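Local coordinates for arginine decarboxylase, A207R protein (Paramecium bursaria Chlorella virus 1, PDB 2NVA) that catalyses the pyridoxal-phosphate-dependent decarboxylation of arginine to agmatine as a TIM-barrel-containing relative of the eukaryotic ornithine decarboxylases, at residues P13-S18 against G342-F347; S285-F290 against T359-F364. All blocks are in the same frame, centred on the assembly; numbering follows the deposited sequence.

Interaction 1. Residues P13-S18 against G342-F347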
loop_
_atom_site.group_PDB
_atom_site.type_symbol
_atom_site.label_atom_id
_atom_site.label_comp_id
_atom_site.label_asym_id
_atom_site.label_seq_id
_atom_site.Cartn_x
_atom_site.Cartn_y
_atom_site.Cartn_z
ATOM N N PRO A 13 1.094 -22.772 -20.251
ATOM C CA PRO A 13 -0.276 -22.472 -20.634
ATOM C C PRO A 13 -1.250 -22.407 -19.450
ATOM O O PRO A 13 -2.370 -21.946 -19.613
ATOM C CB PRO A 13 -0.635 -23.617 -21.587
ATOM C CG PRO A 13 0.236 -24.731 -21.175
ATOM C CD PRO A 13 1.517 -24.099 -20.758
ATOM N N HIS A 14 -0.829 -22.856 -18.276
ATOM C CA HIS A 14 -1.702 -22.785 -17.105
ATOM C C HIS A 14 -1.358 -21.633 -16.180
ATOM O O HIS A 14 -1.806 -21.576 -15.022
ATOM C CB HIS A 14 -1.744 -24.134 -16.410
ATOM C CG HIS A 14 -2.317 -25.184 -17.297
ATOM N ND1 HIS A 14 -1.676 -26.372 -17.575
ATOM C CD2 HIS A 14 -3.421 -25.154 -18.081
ATOM C CE1 HIS A 14 -2.403 -27.065 -18.437
ATOM N NE2 HIS A 14 -3.463 -26.343 -18.766
ATOM N N GLN A 15 -0.587 -20.691 -16.709
ATOM C CA GLN A 15 -0.287 -19.452 -15.982
ATOM C C GLN A 15 -1.590 -18.733 -15.625
ATOM O O GLN A 15 -2.437 -18.501 -16.496
ATOM C CB GLN A 15 0.638 -18.555 -16.825
ATOM C CG GLN A 15 1.085 -17.252 -16.133
ATOM C CD GLN A 15 1.949 -17.481 -14.900
ATOM O OE1 GLN A 15 1.789 -16.791 -13.892
ATOM N NE2 GLN A 15 2.858 -18.434 -14.971
ATOM N N THR A 16 -1.780 -18.397 -14.346
ATOM C CA THR A 16 -2.962 -17.621 -13.975
ATOM C C THR A 16 -2.620 -16.302 -13.295
ATOM O O THR A 16 -3.231 -15.290 -13.609
ATOM C CB THR A 16 -3.982 -18.392 -13.088
ATOM O OG1 THR A 16 -3.335 -18.855 -11.896
ATOM C CG2 THR A 16 -4.530 -19.575 -13.822
ATOM N N LYS A 17 -1.665 -16.321 -12.368
ATOM C CA LYS A 17 -1.223 -15.102 -11.670
ATOM C C LYS A 17 -0.555 -14.127 -12.630
ATOM O O LYS A 17 0.008 -14.535 -13.642
ATOM C CB LYS A 17 -0.188 -15.427 -10.592
ATOM C CG LYS A 17 -0.580 -16.448 -9.565
ATOM C CD LYS A 17 0.569 -16.551 -8.562
ATOM C CE LYS A 17 0.574 -17.859 -7.828
ATOM N NZ LYS A 17 -0.584 -17.977 -6.910
ATOM N N SER A 18 -0.595 -12.836 -12.295
ATOM C CA SER A 18 0.224 -11.866 -13.005
ATOM C C SER A 18 1.692 -12.232 -12.781
ATOM O O SER A 18 2.013 -12.941 -11.826
ATOM C CB SER A 18 -0.058 -10.458 -12.515
ATOM O OG SER A 18 0.284 -10.334 -11.143
ATOM N N GLY A 342 -9.354 -12.893 -20.868
ATOM C CA GLY A 342 -8.314 -13.862 -21.253
ATOM C C GLY A 342 -7.106 -13.281 -21.982
ATOM O O GLY A 342 -6.048 -13.911 -22.002
ATOM N N ASP A 343 -7.254 -12.089 -22.569
ATOM C CA ASP A 343 -6.121 -11.372 -23.190
ATOM C C ASP A 343 -5.069 -11.053 -22.141
ATOM O O ASP A 343 -5.404 -10.666 -21.016
ATOM C CB ASP A 343 -6.564 -10.033 -23.792
ATOM C CG ASP A 343 -7.017 -10.149 -25.243
ATOM O OD1 ASP A 343 -6.393 -10.932 -25.998
ATOM O OD2 ASP A 343 -7.957 -9.430 -25.640
ATOM N N TRP A 344 -3.804 -11.192 -22.517
ATOM C CA TRP A 344 -2.724 -10.744 -21.652
ATOM C C TRP A 344 -2.152 -9.460 -22.210
ATOM O O TRP A 344 -2.093 -9.258 -23.441
ATOM C CB TRP A 344 -1.618 -11.810 -21.580
ATOM C CG TRP A 344 -1.965 -13.014 -20.741
ATOM C CD1 TRP A 344 -2.603 -14.159 -21.151
ATOM C CD2 TRP A 344 -1.660 -13.198 -19.361
ATOM N NE1 TRP A 344 -2.722 -15.043 -20.099
ATOM C CE2 TRP A 344 -2.159 -14.469 -18.984
ATOM C CE3 TRP A 344 -1.025 -12.402 -18.394
ATOM C CZ2 TRP A 344 -2.027 -14.965 -17.675
ATOM C CZ3 TRP A 344 -0.897 -12.900 -17.100
ATOM C CH2 TRP A 344 -1.399 -14.163 -16.752
ATOM N N VAL A 345 -1.720 -8.593 -21.308
ATOM C CA VAL A 345 -0.971 -7.403 -21.689
ATOM C C VAL A 345 0.273 -7.344 -20.817
ATOM O O VAL A 345 0.344 -8.044 -19.806
ATOM C CB VAL A 345 -1.804 -6.092 -21.519
ATOM C CG1 VAL A 345 -3.127 -6.183 -22.307
ATOM C CG2 VAL A 345 -2.100 -5.803 -20.043
ATOM N N TYR A 346 1.246 -6.518 -21.194
ATOM C CA TYR A 346 2.302 -6.215 -20.244
ATOM C C TYR A 346 2.591 -4.726 -20.174
ATOM O O TYR A 346 2.378 -3.990 -21.130
ATOM C CB TYR A 346 3.568 -7.040 -20.517
ATOM C CG TYR A 346 4.369 -6.597 -21.718
ATOM C CD1 TYR A 346 5.367 -5.617 -21.600
ATOM C CD2 TYR A 346 4.153 -7.173 -22.968
ATOM C CE1 TYR A 346 6.101 -5.205 -22.697
ATOM C CE2 TYR A 346 4.902 -6.771 -24.072
ATOM C CZ TYR A 346 5.859 -5.784 -23.928
ATOM O OH TYR A 346 6.591 -5.387 -25.026
ATOM N N PHE A 347 3.090 -4.303 -19.014
ATOM C CA PHE A 347 3.486 -2.925 -18.786
ATOM C C PHE A 347 5.005 -2.844 -18.779
ATOM O O PHE A 347 5.661 -3.482 -17.934
ATOM C CB PHE A 347 2.914 -2.429 -17.455
ATOM C CG PHE A 347 1.423 -2.250 -17.479
ATOM C CD1 PHE A 347 0.870 -1.007 -17.765
ATOM C CD2 PHE A 347 0.570 -3.336 -17.246
ATOM C CE1 PHE A 347 -0.514 -0.828 -17.796
ATOM C CE2 PHE A 347 -0.822 -3.171 -17.275
ATOM C CZ PHE A 347 -1.362 -1.905 -17.561
#
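Trp344 projects its indole into the bend formed by Gln15, Thr16 and Lys17, joining strand 344-347 of the mixed beta sheet, which accompanies the TIM barrel in this fold, to the loop between helix 2-11 and strand 18-22. The contact is small, 131 Å² summed over both sides, and lies at the surface; no hydrogen bond crosses it. Apolar contact comes from Gln15, whose CG sits 4.0 Å from Trp344 CH2. With CG anti to the backbone N (chi1 -177°), the Gln15 chain bends at its second torsion and passes across the indole at about a right angle. On the indole side, CG is anti to the carbonyl carbon (chi1 -74°), and the six-membered ring leads toward the loop. Phe19 and Leu9 also pack on this tryptophan, linking it to strand 18-22 and helix 2-11.

The other approaches are made by backbone carbonyls. Gln15 O meets the ring edge at CZ2, 3.7 Å away, whereas Thr16 O comes in obliquely. For Gln15 O and Lys17 O, which lie at the ring edge, the slight positive charge of the C-H rim probably helps. The shortest approach is Lys17 O to Trp344 CH2, 3.4 Å, in the plane of the indole.

Interaction 2. Residues S285-F290 against T359-F364. With PL2 ((4-{[(4-{[amino(imino)methyl]amino}butyl)amino]methyl}-5-hydroxy-6-methylpyridin-3-yl)methyl dihydrogen phosphate), chain J.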
loop_
_atom_site.group_PDB
_atom_site.type_symbol
_atom_site.label_atom_id
_atom_site.label_comp_id
_atom_site.label_asym_id
_atom_site.label_seq_id
_atom_site.Cartn_x
_atom_site.Cartn_y
_atom_site.Cartn_z
ATOM N N SER A 285 -3.469 -4.775 -9.384
ATOM C CA SER A 285 -4.133 -3.634 -8.751
ATOM C C SER A 285 -3.140 -2.602 -8.228
ATOM O O SER A 285 -1.937 -2.875 -8.158
ATOM C CB SER A 285 -5.070 -4.106 -7.624
ATOM O OG SER A 285 -4.362 -4.286 -6.400
ATOM N N THR A 286 -3.661 -1.425 -7.870
ATOM C CA THR A 286 -2.855 -0.387 -7.217
ATOM C C THR A 286 -2.385 -0.828 -5.820
ATOM O O THR A 286 -1.443 -0.265 -5.275
ATOM C CB THR A 286 -3.613 0.943 -7.086
ATOM O OG1 THR A 286 -4.818 0.742 -6.341
ATOM C CG2 THR A 286 -3.949 1.495 -8.457
ATOM N N TYR A 287 -3.050 -1.846 -5.271
ATOM C CA TYR A 287 -2.633 -2.485 -4.014
ATOM C C TYR A 287 -1.687 -3.665 -4.247
ATOM O O TYR A 287 -1.169 -4.276 -3.293
ATOM C CB TYR A 287 -3.867 -2.951 -3.244
ATOM C CG TYR A 287 -4.736 -1.817 -2.751
ATOM C CD1 TYR A 287 -4.353 -1.061 -1.651
ATOM C CD2 TYR A 287 -5.922 -1.482 -3.405
ATOM C CE1 TYR A 287 -5.156 -0.017 -1.182
ATOM C CE2 TYR A 287 -6.733 -0.435 -2.944
ATOM C CZ TYR A 287 -6.342 0.284 -1.828
ATOM O OH TYR A 287 -7.137 1.316 -1.365
ATOM N N GLY A 288 -1.474 -3.994 -5.512
ATOM C CA GLY A 288 -0.517 -5.037 -5.883
ATOM C C GLY A 288 0.721 -4.377 -6.444
ATOM O O GLY A 288 1.483 -3.753 -5.703
ATOM N N GLY A 289 0.907 -4.494 -7.754
ATOM C CA GLY A 289 2.100 -3.967 -8.417
ATOM C C GLY A 289 1.999 -2.527 -8.911
ATOM O O GLY A 289 2.996 -1.970 -9.400
ATOM N N PHE A 290 0.818 -1.930 -8.787
ATOM C CA PHE A 290 0.567 -0.609 -9.382
ATOM C C PHE A 290 0.438 0.558 -8.409
ATOM O O PHE A 290 -0.287 1.532 -8.683
ATOM C CB PHE A 290 -0.639 -0.666 -10.334
ATOM C CG PHE A 290 -0.370 -1.469 -11.585
ATOM C CD1 PHE A 290 0.076 -0.847 -12.749
ATOM C CD2 PHE A 290 -0.512 -2.854 -11.583
ATOM C CE1 PHE A 290 0.350 -1.599 -13.893
ATOM C CE2 PHE A 290 -0.255 -3.603 -12.728
ATOM C CZ PHE A 290 0.190 -2.969 -13.878
ATOM N N THR A 359 0.638 -5.573 -1.565
ATOM C CA THR A 359 -0.158 -5.997 -0.403
ATOM C C THR A 359 -1.018 -7.204 -0.750
ATOM O O THR A 359 -1.208 -7.525 -1.934
ATOM C CB THR A 359 -1.133 -4.907 0.101
ATOM O OG1 THR A 359 -2.266 -4.821 -0.769
ATOM C CG2 THR A 359 -0.448 -3.535 0.208
ATOM N N SER A 360 -1.561 -7.848 0.286
ATOM C CA SER A 360 -2.515 -8.923 0.078
ATOM C C SER A 360 -3.954 -8.458 0.321
ATOM O O SER A 360 -4.828 -9.276 0.620
ATOM C CB SER A 360 -2.168 -10.142 0.949
ATOM O OG SER A 360 -2.117 -9.824 2.324
ATOM N N PHE A 361 -4.191 -7.153 0.182
ATOM C CA PHE A 361 -5.528 -6.582 0.369
ATOM C C PHE A 361 -6.537 -7.316 -0.531
ATOM O O PHE A 361 -6.253 -7.572 -1.701
ATOM C CB PHE A 361 -5.507 -5.082 0.059
ATOM C CG PHE A 361 -6.810 -4.359 0.393
ATOM C CD1 PHE A 361 -7.459 -4.563 1.622
ATOM C CD2 PHE A 361 -7.358 -3.447 -0.505
ATOM C CE1 PHE A 361 -8.644 -3.877 1.929
ATOM C CE2 PHE A 361 -8.537 -2.768 -0.215
ATOM C CZ PHE A 361 -9.182 -2.982 1.009
ATOM N N ASN A 362 -7.697 -7.654 0.028
ATOM C CA ASN A 362 -8.758 -8.406 -0.662
ATOM C C ASN A 362 -8.399 -9.868 -0.990
ATOM O O ASN A 362 -9.199 -10.576 -1.600
ATOM C CB ASN A 362 -9.186 -7.703 -1.957
ATOM C CG ASN A 362 -10.138 -6.544 -1.729
ATOM O OD1 ASN A 362 -9.972 -5.744 -0.792
ATOM N ND2 ASN A 362 -11.133 -6.439 -2.597
ATOM N N GLY A 363 -7.208 -10.308 -0.595
ATOM C CA GLY A 363 -6.759 -11.668 -0.896
ATOM C C GLY A 363 -6.093 -11.764 -2.260
ATOM O O GLY A 363 -5.863 -12.861 -2.757
ATOM N N PHE A 364 -5.812 -10.624 -2.886
ATOM C CA PHE A 364 -5.061 -10.621 -4.156
ATOM C C PHE A 364 -3.583 -10.326 -3.884
ATOM O O PHE A 364 -3.119 -10.540 -2.766
ATOM C CB PHE A 364 -5.668 -9.611 -5.133
ATOM C CG PHE A 364 -7.094 -9.892 -5.476
ATOM C CD1 PHE A 364 -7.441 -11.060 -6.171
ATOM C CD2 PHE A 364 -8.102 -9.015 -5.094
ATOM C CE1 PHE A 364 -8.766 -11.334 -6.499
ATOM C CE2 PHE A 364 -9.447 -9.291 -5.409
ATOM C CZ PHE A 364 -9.780 -10.435 -6.113
HETATM N N1 PL2 J . -18.942 -5.334 0.716
HETATM C C2 PL2 J . -18.301 -4.973 -0.407
HETATM C C2A PL2 J . -18.732 -5.616 -1.738
HETATM C C3 PL2 J . -17.291 -4.008 -0.351
HETATM O O3 PL2 J . -16.670 -3.636 -1.507
HETATM C C4 PL2 J . -16.928 -3.427 0.891
HETATM C C4A PL2 J . -15.820 -2.363 1.065
HETATM C C5 PL2 J . -17.642 -3.869 2.033
HETATM C C6 PL2 J . -18.644 -4.821 1.907
HETATM P P PL2 J . -17.252 -1.358 5.037
HETATM N N PL2 J . -15.557 -1.598 -0.153
HETATM C CA PL2 J . -14.090 -1.464 -0.351
HETATM C CG PL2 J . -12.107 -0.078 0.416
HETATM O OP2 PL2 J . -17.126 0.216 5.004
HETATM O OP3 PL2 J . -15.895 -1.895 5.725
HETATM O OP1 PL2 J . -18.418 -1.808 5.830
HETATM O OP4 PL2 J . -17.257 -1.897 3.508
HETATM C C5M PL2 J . -17.324 -3.281 3.417
HETATM C CB PL2 J . -13.392 -0.807 0.865
HETATM C CD PL2 J . -11.473 0.699 1.583
HETATM N NE PL2 J . -10.082 1.006 1.199
HETATM C CZ PL2 J . -9.154 1.427 2.055
HETATM N NH2 PL2 J . -7.907 1.663 1.614
HETATM N NH1 PL2 J . -9.443 1.616 3.339
#
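Tyr287 meets Thr359 near its CB and Phe361 over one face of its ring. CB lies 3.5 Å from Thr359 OG1. Beyond it, the aromatic carbons gather round a single atom of Phe361: CD2 stands 3.7 Å above the plane of the Tyr287 ring, over its centre, with Tyr287 CD2 3.8 Å away. Because that atom belongs to the phenylalanine rim, the pair is edge-to-face, with centroids 4.8 Å apart and planes at 61°. At the tip, Tyr287 OH accepts a hydrogen bond from NH2 of the agmatine guanidinium in PL2, 3.1 Å away, and is also hydrogen-bonded to Asp325 OD2.

This is the agmatine end of a shared active site. The phosphopyridoxyl part of this PL2 is held by the second subunit, among others through the backbone N atoms of Gly254 and Arg255 of that subunit, as expected for a family in which the site forms between subunits. Phe295 of the second subunit also meets the Tyr287 ring.

Two local turns shape the backbone, one in each segment. Residues Ser285 to Gly288 form a type I beta turn that presents Tyr287 O to Thr359. That oxygen accepts two hydrogen bonds from one residue, both 2.8 Å long: Thr359 N arrives nearly in line with the carbonyl, while Thr359 OG1 is tilted from the carbonyl plane. Placed between the backbone N and the carbonyl carbon (chi1 76°), Thr359 OG1 can do two jobs. Besides donating to Tyr287 O, it accepts from Phe361 N at 3.2 Å with an N-H...O angle of 163°, an ST turn that leads the chain into the residue whose ring edge meets the tyrosine.

The segments of the two interactions alternate along the chain, and their centres are about 16 Å apart. They meet directly where Phe347, at the end of strand 344-347, packs edge-to-face with Phe290, the closest atoms being Phe347 CD2 and Phe290 CZ at 3.4 Å. A second connection runs through Glu284: its OE1 is hydrogen-bonded to Ser18 OG of interaction 1 and its OE2 to Gly289 N of interaction 2. Only interaction 2 touches the ligand, through Tyr287; the side chain of Thr359 also lies about 11 Å from the other bound PL2. Interaction 1 lies away from the ligand pocket, and any link to it is probably indirect, by way of Phe290 and Glu284.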